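Long-range contacts in glycosyl hydrolases family 31 family protein (Aspergillus niger, PDB 6DRU), which catalyses the release of alpha-xylose from the non-reducing terminal glucose of xyloglucan oligosaccharides, as a family 31 glycoside hydrolase: residues S485-S490 and G519-S524; T489-T494 and W527-I532; V515-F520 and E539-W544. All blocks are in the same frame, centred on the assembly; numbering follows the deposited sequence.

Contact 1: residues S485-S490 and G519-S524. With XYS (alpha-D-xylopyranose), chain N; BGC (beta-D-glucopyranose), chain F; MAN (alpha-D-mannopyranose), chain E.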
# COMPACT_ATOMS: atom_id res chain seq x y z
N SER A 485 -17.65 -21.60 24.25
CA SER A 485 -17.55 -20.15 24.37
C SER A 485 -16.16 -19.65 24.74
O SER A 485 -16.00 -18.44 24.92
CB SER A 485 -18.57 -19.65 25.40
OG SER A 485 -18.35 -20.25 26.66
N GLY A 486 -15.17 -20.52 24.88
CA GLY A 486 -13.81 -20.06 25.11
C GLY A 486 -13.51 -19.76 26.57
O GLY A 486 -14.21 -20.19 27.49
N ASP A 487 -12.44 -18.99 26.76
CA ASP A 487 -11.91 -18.71 28.10
C ASP A 487 -12.76 -17.66 28.80
O ASP A 487 -12.83 -16.51 28.36
CB ASP A 487 -10.46 -18.25 28.01
CG ASP A 487 -9.53 -19.35 27.54
OD1 ASP A 487 -10.00 -20.50 27.39
OD2 ASP A 487 -8.34 -19.07 27.31
N THR A 488 -13.41 -18.06 29.89
CA THR A 488 -14.26 -17.18 30.68
C THR A 488 -13.78 -17.16 32.12
O THR A 488 -13.11 -18.08 32.59
CB THR A 488 -15.73 -17.64 30.62
OG1 THR A 488 -15.79 -19.06 30.75
CG2 THR A 488 -16.35 -17.23 29.30
N THR A 489 -14.13 -16.09 32.83
CA THR A 489 -13.78 -15.96 34.24
C THR A 489 -14.82 -16.65 35.11
O THR A 489 -16.01 -16.66 34.79
CB THR A 489 -13.65 -14.49 34.64
OG1 THR A 489 -14.75 -13.75 34.10
CG2 THR A 489 -12.34 -13.91 34.12
N SER A 490 -14.36 -17.24 36.21
CA SER A 490 -15.23 -17.98 37.12
C SER A 490 -15.83 -17.03 38.16
O SER A 490 -15.45 -17.00 39.33
CB SER A 490 -14.46 -19.12 37.78
OG SER A 490 -14.00 -20.05 36.81
N GLY A 519 -16.86 -21.83 34.53
CA GLY A 519 -15.87 -20.89 34.04
C GLY A 519 -14.53 -21.56 33.81
O GLY A 519 -14.32 -22.74 34.11
N PHE A 520 -13.59 -20.78 33.27
CA PHE A 520 -12.25 -21.28 32.98
C PHE A 520 -11.18 -20.60 33.82
O PHE A 520 -10.46 -21.27 34.56
CB PHE A 520 -11.93 -21.13 31.49
CG PHE A 520 -10.52 -21.50 31.14
CD1 PHE A 520 -10.13 -22.83 31.09
CD2 PHE A 520 -9.58 -20.52 30.88
CE1 PHE A 520 -8.83 -23.18 30.78
CE2 PHE A 520 -8.28 -20.86 30.57
CZ PHE A 520 -7.90 -22.19 30.52
N GLU A 521 -11.06 -19.28 33.72
CA GLU A 521 -10.00 -18.54 34.39
C GLU A 521 -10.43 -18.06 35.76
O GLU A 521 -11.61 -17.79 36.01
CB GLU A 521 -9.55 -17.34 33.55
CG GLU A 521 -8.60 -17.67 32.42
CD GLU A 521 -8.04 -16.43 31.76
OE1 GLU A 521 -8.15 -15.34 32.35
OE2 GLU A 521 -7.48 -16.55 30.65
N VAL A 522 -9.45 -17.93 36.65
CA VAL A 522 -9.67 -17.31 37.95
C VAL A 522 -9.68 -15.80 37.78
O VAL A 522 -8.81 -15.24 37.11
CB VAL A 522 -8.59 -17.75 38.95
CG1 VAL A 522 -8.55 -16.82 40.15
CG2 VAL A 522 -8.83 -19.19 39.40
N ASP A 523 -10.67 -15.14 38.38
CA ASP A 523 -10.68 -13.69 38.45
C ASP A 523 -9.83 -13.24 39.64
O ASP A 523 -10.16 -13.55 40.79
CB ASP A 523 -12.12 -13.18 38.58
CG ASP A 523 -12.24 -11.67 38.37
OD1 ASP A 523 -11.30 -10.93 38.73
OD2 ASP A 523 -13.28 -11.23 37.84
N SER A 524 -8.74 -12.53 39.36
CA SER A 524 -7.81 -12.16 40.42
C SER A 524 -8.41 -11.16 41.40
O SER A 524 -7.93 -11.06 42.53
CB SER A 524 -6.52 -11.60 39.82
OG SER A 524 -6.65 -10.22 39.54
C1 XYS N . -7.05 -22.55 25.95
C2 XYS N . -8.42 -23.21 25.97
C3 XYS N . -8.60 -23.95 27.27
C4 XYS N . -7.44 -24.89 27.49
C5 XYS N . -6.13 -24.13 27.33
O1 XYS N . -6.95 -21.66 27.04
O2 XYS N . -9.41 -22.22 25.83
O3 XYS N . -9.80 -24.68 27.24
O4 XYS N . -7.51 -25.44 28.78
O5 XYS N . -6.06 -23.55 26.05
C2 BGC F . -4.80 -20.55 32.96
C3 BGC F . -4.20 -20.05 31.69
C4 BGC F . -4.40 -18.52 31.58
C5 BGC F . -3.91 -17.86 32.84
C6 BGC F . -4.18 -16.36 32.75
C1 BGC F . -4.21 -19.76 34.10
O2 BGC F . -4.49 -21.95 33.13
O3 BGC F . -4.82 -20.67 30.62
O4 BGC F . -3.66 -18.03 30.49
O5 BGC F . -4.58 -18.39 33.96
O6 BGC F . -3.59 -15.72 33.86
C1 MAN E . -16.60 -6.01 39.71
C2 MAN E . -15.14 -5.89 40.10
C3 MAN E . -14.29 -6.60 39.07
C4 MAN E . -14.79 -8.01 38.89
C5 MAN E . -16.27 -7.96 38.56
C6 MAN E . -16.81 -9.35 38.32
O2 MAN E . -14.95 -6.50 41.35
O3 MAN E . -12.95 -6.62 39.49
O4 MAN E . -14.09 -8.64 37.85
O5 MAN E . -16.97 -7.37 39.63
O6 MAN E . -18.08 -9.26 37.73
O HOH W 1 -7.23 -17.05 28.25
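Thr-489 and Glu-521 form a single beta bridge, their CA atoms 4.6 Å apart, between two loops that otherwise have no regular structure. The carbonyl O of Thr-488 takes two donors: Glu-521 N, at 2.6 Å and nearly straight at the hydrogen (164°), and Phe-520 N, at 2.8 Å and well above the carbonyl plane. In return, Ser-490 N donates to Glu-521 O. This grip sets the backbone from which the Phe-520 ring projects, with CG anti to the backbone N (chi1 174°). Asp-487, probably the proton donor, lies over one face of that ring near its rim, OD1 being 3.5 Å from Phe-520 CD2. Its OD2 accepts a 3.0 Å hydrogen bond from O1 of the bound xylose, whose O4 comes within 3.3 Å of Phe-520 CE1. The extended Glu-521 side chain brings OE2 to 4.3 Å from Asp-487 OD2, and one water donates to both carboxylates. Here the family 31 TIM barrel builds its catalytic end from loops: residues 485-490 run from strand 481-484 into helix 492-508, while residues 519-524 belong to the connection between strand 513-514 and helix 535-548.

Contact 2: residues T489-T494 and W527-I532. With NAG (2-acetamido-2-deoxy-beta-D-glucopyranose), chain B; BGC (beta-D-glucopyranose), chain G.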
# COMPACT_ATOMS: atom_id res chain seq x y z
N THR A 489 -14.13 -16.09 32.83
CA THR A 489 -13.78 -15.96 34.24
C THR A 489 -14.82 -16.65 35.11
O THR A 489 -16.01 -16.66 34.79
CB THR A 489 -13.65 -14.49 34.64
OG1 THR A 489 -14.75 -13.75 34.10
CG2 THR A 489 -12.34 -13.91 34.12
N SER A 490 -14.36 -17.24 36.21
CA SER A 490 -15.23 -17.98 37.12
C SER A 490 -15.83 -17.03 38.16
O SER A 490 -15.45 -17.00 39.33
CB SER A 490 -14.46 -19.12 37.78
OG SER A 490 -14.00 -20.05 36.81
N VAL A 491 -16.79 -16.23 37.69
CA VAL A 491 -17.54 -15.31 38.54
C VAL A 491 -19.01 -15.38 38.14
O VAL A 491 -19.37 -15.99 37.13
CB VAL A 491 -17.03 -13.86 38.44
CG1 VAL A 491 -15.67 -13.72 39.10
CG2 VAL A 491 -16.97 -13.41 36.98
N TRP A 492 -19.86 -14.76 38.96
CA TRP A 492 -21.30 -14.85 38.74
C TRP A 492 -21.73 -14.12 37.48
O TRP A 492 -22.57 -14.63 36.73
CB TRP A 492 -22.05 -14.30 39.96
CG TRP A 492 -22.07 -15.25 41.11
CD1 TRP A 492 -21.29 -15.21 42.23
CD2 TRP A 492 -22.91 -16.41 41.24
NE1 TRP A 492 -21.60 -16.26 43.05
CE2 TRP A 492 -22.59 -17.01 42.47
CE3 TRP A 492 -23.90 -16.98 40.45
CZ2 TRP A 492 -23.22 -18.17 42.93
CZ3 TRP A 492 -24.53 -18.13 40.90
CH2 TRP A 492 -24.19 -18.71 42.13
N ASP A 493 -21.17 -12.94 37.22
CA ASP A 493 -21.58 -12.17 36.05
C ASP A 493 -21.30 -12.92 34.76
O ASP A 493 -22.06 -12.79 33.79
CB ASP A 493 -20.87 -10.81 36.04
CG ASP A 493 -21.35 -9.91 34.92
OD1 ASP A 493 -22.58 -9.87 34.67
OD2 ASP A 493 -20.51 -9.24 34.29
N THR A 494 -20.23 -13.72 34.72
CA THR A 494 -19.90 -14.46 33.51
C THR A 494 -20.97 -15.49 33.17
O THR A 494 -21.32 -15.67 32.00
CB THR A 494 -18.54 -15.14 33.67
OG1 THR A 494 -17.52 -14.15 33.82
CG2 THR A 494 -18.23 -16.00 32.47
N TRP A 527 -11.56 -12.99 45.43
CA TRP A 527 -10.62 -13.85 46.15
C TRP A 527 -10.99 -15.32 46.04
O TRP A 527 -10.11 -16.18 45.96
CB TRP A 527 -10.53 -13.42 47.62
CG TRP A 527 -11.78 -13.69 48.42
CD1 TRP A 527 -12.82 -12.83 48.62
CD2 TRP A 527 -12.11 -14.90 49.11
NE1 TRP A 527 -13.78 -13.43 49.41
CE2 TRP A 527 -13.36 -14.70 49.72
CE3 TRP A 527 -11.46 -16.13 49.28
CZ2 TRP A 527 -13.99 -15.69 50.48
CZ3 TRP A 527 -12.08 -17.10 50.04
CH2 TRP A 527 -13.33 -16.88 50.63
N TRP A 528 -12.29 -15.63 46.03
CA TRP A 528 -12.75 -17.01 46.02
C TRP A 528 -12.89 -17.59 44.62
O TRP A 528 -13.23 -18.77 44.48
CB TRP A 528 -14.09 -17.14 46.76
CG TRP A 528 -15.16 -16.22 46.24
CD1 TRP A 528 -15.52 -15.01 46.76
CD2 TRP A 528 -15.99 -16.42 45.09
NE1 TRP A 528 -16.53 -14.46 46.02
CE2 TRP A 528 -16.84 -15.31 44.99
CE3 TRP A 528 -16.11 -17.45 44.15
CZ2 TRP A 528 -17.79 -15.18 43.98
CZ3 TRP A 528 -17.05 -17.32 43.14
CH2 TRP A 528 -17.88 -16.20 43.07
N SER A 529 -12.65 -16.79 43.58
CA SER A 529 -12.91 -17.22 42.21
C SER A 529 -12.13 -18.48 41.87
O SER A 529 -10.90 -18.52 41.99
CB SER A 529 -12.55 -16.10 41.23
OG SER A 529 -12.76 -16.50 39.89
N GLY A 530 -12.85 -19.52 41.45
CA GLY A 530 -12.25 -20.76 41.00
C GLY A 530 -11.74 -21.68 42.08
O GLY A 530 -11.20 -22.74 41.76
N ASN A 531 -11.88 -21.31 43.35
CA ASN A 531 -11.37 -22.12 44.45
C ASN A 531 -12.40 -23.18 44.82
O ASN A 531 -13.43 -22.86 45.43
CB ASN A 531 -11.01 -21.25 45.65
CG ASN A 531 -10.08 -21.94 46.62
OD1 ASN A 531 -10.21 -23.14 46.88
ND2 ASN A 531 -9.12 -21.19 47.16
N ILE A 532 -12.13 -24.43 44.46
CA ILE A 532 -13.08 -25.52 44.69
C ILE A 532 -13.23 -25.87 46.16
O ILE A 532 -14.11 -26.66 46.51
CB ILE A 532 -12.66 -26.77 43.90
CG1 ILE A 532 -11.28 -27.26 44.35
CG2 ILE A 532 -12.65 -26.49 42.41
CD1 ILE A 532 -10.95 -28.65 43.88
C1 NAG B . -24.40 -6.33 34.44
C2 NAG B . -23.81 -4.96 34.16
C3 NAG B . -22.35 -4.91 34.44
C4 NAG B . -22.03 -5.48 35.80
C5 NAG B . -22.65 -6.85 35.95
C6 NAG B . -22.39 -7.39 37.34
C7 NAG B . -24.93 -3.59 32.45
C8 NAG B . -25.16 -3.24 30.99
N2 NAG B . -24.03 -4.63 32.80
O3 NAG B . -21.91 -3.57 34.33
O4 NAG B . -20.64 -5.59 35.94
O5 NAG B . -24.04 -6.76 35.73
O6 NAG B . -22.94 -6.51 38.29
O7 NAG B . -25.52 -2.98 33.32
C2 BGC G . -13.20 -15.10 54.56
C3 BGC G . -13.32 -13.94 53.58
C4 BGC G . -12.04 -13.13 53.53
C5 BGC G . -10.83 -14.03 53.35
C6 BGC G . -9.53 -13.22 53.37
C1 BGC G . -11.92 -15.88 54.32
O2 BGC G . -14.33 -15.97 54.42
O3 BGC G . -14.41 -13.09 53.97
O4 BGC G . -12.10 -12.20 52.44
O5 BGC G . -10.80 -15.00 54.39
O6 BGC G . -8.77 -13.51 52.20
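Trp-528 brings the far end of its six-membered ring to the indole of Trp-492, with Trp-528 CH2 3.6 Å from Trp-492 CD1. The two indoles meet obliquely, their planes inclined at 62°, and the centroid of the Trp-492 five-membered ring lies 5.5 Å from that of the Trp-528 six-membered ring. A first torsion of 55°, holding CG between the backbone N and the carbonyl carbon, swings the indole of Trp-528 across to its partner. Ser-529 supplies the polar link: its OG donates to Ser-490 O at 2.8 Å, approaching from well above the carbonyl plane. The same hydroxyl oxygen also accepts a hydrogen bond from Asp-523 N. Residues 528-531 form a type II beta turn, closed by Asn-531 N on Trp-528 O, with Gly-530 at the position of positive phi. This turn belongs to the long TIM-barrel connection between strand 513-514 and helix 535-548, and it packs against the start of helix 492-508. Across from it, Ser-490 is the centre of an inverse gamma turn, followed by Val-491 as the helix N-cap. The CB of Ser-490 faces the turn, 4.0 Å from Gly-530 N, whereas its OG is bound to Gly-518 O. Val-491 adds a lighter contact, its CG1 lying 4.1 Å from Ser-529 OG. Beyond the pair of indoles, Leu-540 and Arg-543 of helix 535-548 pack against Trp-492.

Contact 3: residues V515-F520 and E539-W544. With XYS (alpha-D-xylopyranose), chain N.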
# COMPACT_ATOMS: atom_id res chain seq x y z
N VAL A 515 -20.45 -24.66 26.91
CA VAL A 515 -19.62 -23.78 27.72
C VAL A 515 -18.69 -24.64 28.58
O VAL A 515 -18.74 -25.87 28.56
CB VAL A 515 -20.44 -22.85 28.63
CG1 VAL A 515 -21.09 -21.75 27.84
CG2 VAL A 515 -21.48 -23.65 29.41
N ASP A 516 -17.84 -23.97 29.35
CA ASP A 516 -17.06 -24.60 30.42
C ASP A 516 -17.85 -24.46 31.72
O ASP A 516 -18.04 -23.35 32.22
CB ASP A 516 -15.69 -23.95 30.55
CG ASP A 516 -14.76 -24.32 29.41
OD1 ASP A 516 -13.62 -23.81 29.39
OD2 ASP A 516 -15.19 -25.08 28.51
N ALA A 517 -18.32 -25.59 32.25
CA ALA A 517 -19.08 -25.57 33.49
C ALA A 517 -18.23 -25.03 34.63
O ALA A 517 -17.24 -25.65 35.03
CB ALA A 517 -19.59 -26.97 33.83
N GLY A 518 -18.61 -23.87 35.16
CA GLY A 518 -17.89 -23.24 36.24
C GLY A 518 -16.92 -22.16 35.82
O GLY A 518 -16.23 -21.60 36.68
N GLY A 519 -16.86 -21.83 34.53
CA GLY A 519 -15.87 -20.89 34.04
C GLY A 519 -14.53 -21.56 33.81
O GLY A 519 -14.32 -22.74 34.11
N PHE A 520 -13.59 -20.78 33.27
CA PHE A 520 -12.25 -21.28 32.98
C PHE A 520 -11.18 -20.60 33.82
O PHE A 520 -10.46 -21.27 34.56
CB PHE A 520 -11.93 -21.13 31.49
CG PHE A 520 -10.52 -21.50 31.14
CD1 PHE A 520 -10.13 -22.83 31.09
CD2 PHE A 520 -9.58 -20.52 30.88
CE1 PHE A 520 -8.83 -23.18 30.78
CE2 PHE A 520 -8.28 -20.86 30.57
CZ PHE A 520 -7.90 -22.19 30.52
N GLU A 539 -20.84 -22.85 45.48
CA GLU A 539 -22.19 -22.43 45.11
C GLU A 539 -22.27 -22.08 43.63
O GLU A 539 -23.18 -22.53 42.92
CB GLU A 539 -22.62 -21.24 45.96
CG GLU A 539 -24.03 -20.74 45.67
CD GLU A 539 -24.31 -19.38 46.29
OE1 GLU A 539 -23.35 -18.74 46.78
OE2 GLU A 539 -25.48 -18.96 46.29
N LEU A 540 -21.31 -21.29 43.14
CA LEU A 540 -21.30 -20.90 41.74
C LEU A 540 -21.19 -22.11 40.82
O LEU A 540 -21.88 -22.19 39.80
CB LEU A 540 -20.15 -19.92 41.48
CG LEU A 540 -19.93 -19.51 40.02
CD1 LEU A 540 -21.20 -18.92 39.41
CD2 LEU A 540 -18.78 -18.52 39.92
N TYR A 541 -20.31 -23.06 41.16
CA TYR A 541 -20.11 -24.21 40.28
C TYR A 541 -21.37 -25.06 40.18
O TYR A 541 -21.72 -25.54 39.10
CB TYR A 541 -18.94 -25.05 40.77
CG TYR A 541 -18.69 -26.26 39.90
CD1 TYR A 541 -18.01 -26.14 38.70
CD2 TYR A 541 -19.14 -27.52 40.27
CE1 TYR A 541 -17.78 -27.24 37.89
CE2 TYR A 541 -18.93 -28.63 39.47
CZ TYR A 541 -18.24 -28.48 38.28
OH TYR A 541 -18.02 -29.58 37.48
N VAL A 542 -22.06 -25.28 41.31
CA VAL A 542 -23.25 -26.12 41.29
C VAL A 542 -24.36 -25.46 40.48
O VAL A 542 -25.09 -26.13 39.74
CB VAL A 542 -23.70 -26.44 42.73
CG1 VAL A 542 -25.07 -27.09 42.73
CG2 VAL A 542 -22.68 -27.36 43.39
N ARG A 543 -24.49 -24.14 40.59
CA ARG A 543 -25.42 -23.42 39.72
C ARG A 543 -25.02 -23.56 38.26
O ARG A 543 -25.88 -23.78 37.39
CB ARG A 543 -25.47 -21.94 40.12
CG ARG A 543 -26.03 -21.67 41.50
CD ARG A 543 -27.50 -22.03 41.59
NE ARG A 543 -28.13 -21.43 42.76
CZ ARG A 543 -29.41 -21.59 43.08
NH1 ARG A 543 -30.19 -22.34 42.32
NH2 ARG A 543 -29.90 -21.01 44.17
N TRP A 544 -23.73 -23.45 37.97
CA TRP A 544 -23.25 -23.52 36.59
C TRP A 544 -23.38 -24.93 36.03
O TRP A 544 -23.86 -25.12 34.91
CB TRP A 544 -21.79 -23.05 36.54
CG TRP A 544 -21.38 -22.41 35.25
CD1 TRP A 544 -21.72 -22.81 33.99
CD2 TRP A 544 -20.54 -21.26 35.09
NE1 TRP A 544 -21.15 -21.98 33.06
CE2 TRP A 544 -20.42 -21.02 33.71
CE3 TRP A 544 -19.89 -20.41 35.98
CZ2 TRP A 544 -19.66 -19.97 33.20
CZ3 TRP A 544 -19.14 -19.37 35.48
CH2 TRP A 544 -19.03 -19.15 34.10
C1 XYS N . -7.05 -22.55 25.95
C2 XYS N . -8.42 -23.21 25.97
C3 XYS N . -8.60 -23.95 27.27
C4 XYS N . -7.44 -24.89 27.49
C5 XYS N . -6.13 -24.13 27.33
O1 XYS N . -6.95 -21.66 27.04
O2 XYS N . -9.41 -22.22 25.83
O3 XYS N . -9.80 -24.68 27.24
O4 XYS N . -7.51 -25.44 28.78
O5 XYS N . -6.06 -23.55 26.05
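Trp-544 spreads one face of its indole beneath the turn formed by Asp-516 to Gly-519, and this aromatic-on-backbone packing dominates the contact. In the family 31 TIM barrel, the loop after strand 513-514 here folds back onto helix 535-548, which follows it in the chain. Gly-518 N sits over the ring, 3.1 Å from Trp-544 CG, while Gly-519 N lies 3.5 Å from Trp-544 CH2 at the far end of the same face. Two CH-pi contacts flank them. Ala-517 CA stands 4.2 Å from the centroid of the Trp-544 five-membered ring, and Gly-519 CA is 4.0 Å from that of its six-membered ring. With CG anti to the backbone N (chi1 -151°), the indole leaves the helix in the direction of the turn and lies along it.

Edge contacts form a second group. Tyr-541, one helical turn before Trp-544, presents its ring edge to Ala-517 O, which approaches Tyr-541 CE1 to 3.3 Å. The bare CA of Gly-518 meets the same ring at CD1, obliquely. At the rim of the indole, Val-515 CG2 lies near the ring plane, 4.0 Å from Trp-544 NE1.

Several polar groups find partners within the turn or beyond the two segments. The turn is type II and closed by Gly-519 N on Asp-516 O, at 3.0 Å. Asp-516 OD2 makes a salt bridge with Arg-555, and Tyr-541 OH is bonded to Thr-556.

Asp-516 O lies over the indole rather than in line with its N-H, so their proximity is packing and not a bond. Between residues 515-520 and 539-544 the attraction is therefore mainly dispersion and CH-pi, and Gly-519, lacking a side chain, can lie close over the six-membered ring. The polar tie to the helix comes one turn earlier, from Tyr-537 OH to Gly-518 O.

How the contacts relate
The three contacts show how barrel loops can be tied together beside a sugar site. Contacts 1 and 2 share Thr-489 and Ser-490, with centres 8 Å apart, and Asp-523 N meets Ser-529 OG at 2.9 Å between them. Contact 3, centred 10 Å from contact 1, shares Gly-519 and Phe-520 with it. Ser-490 OG, 2.7 Å from Gly-518 O, connects contact 3 to both others. Contacts 2 and 3 are also joined by helix packing, Trp-492 CE3 lying 3.5 Å from Leu-540 CD1. Contacts 1 and 3 both reach the xylose through Phe-520, and contact 1 adds Asp-487. From the Asp-487 side chain, that of Asp-516 is about 5 Å away and that of Ser-490 about 10 Å.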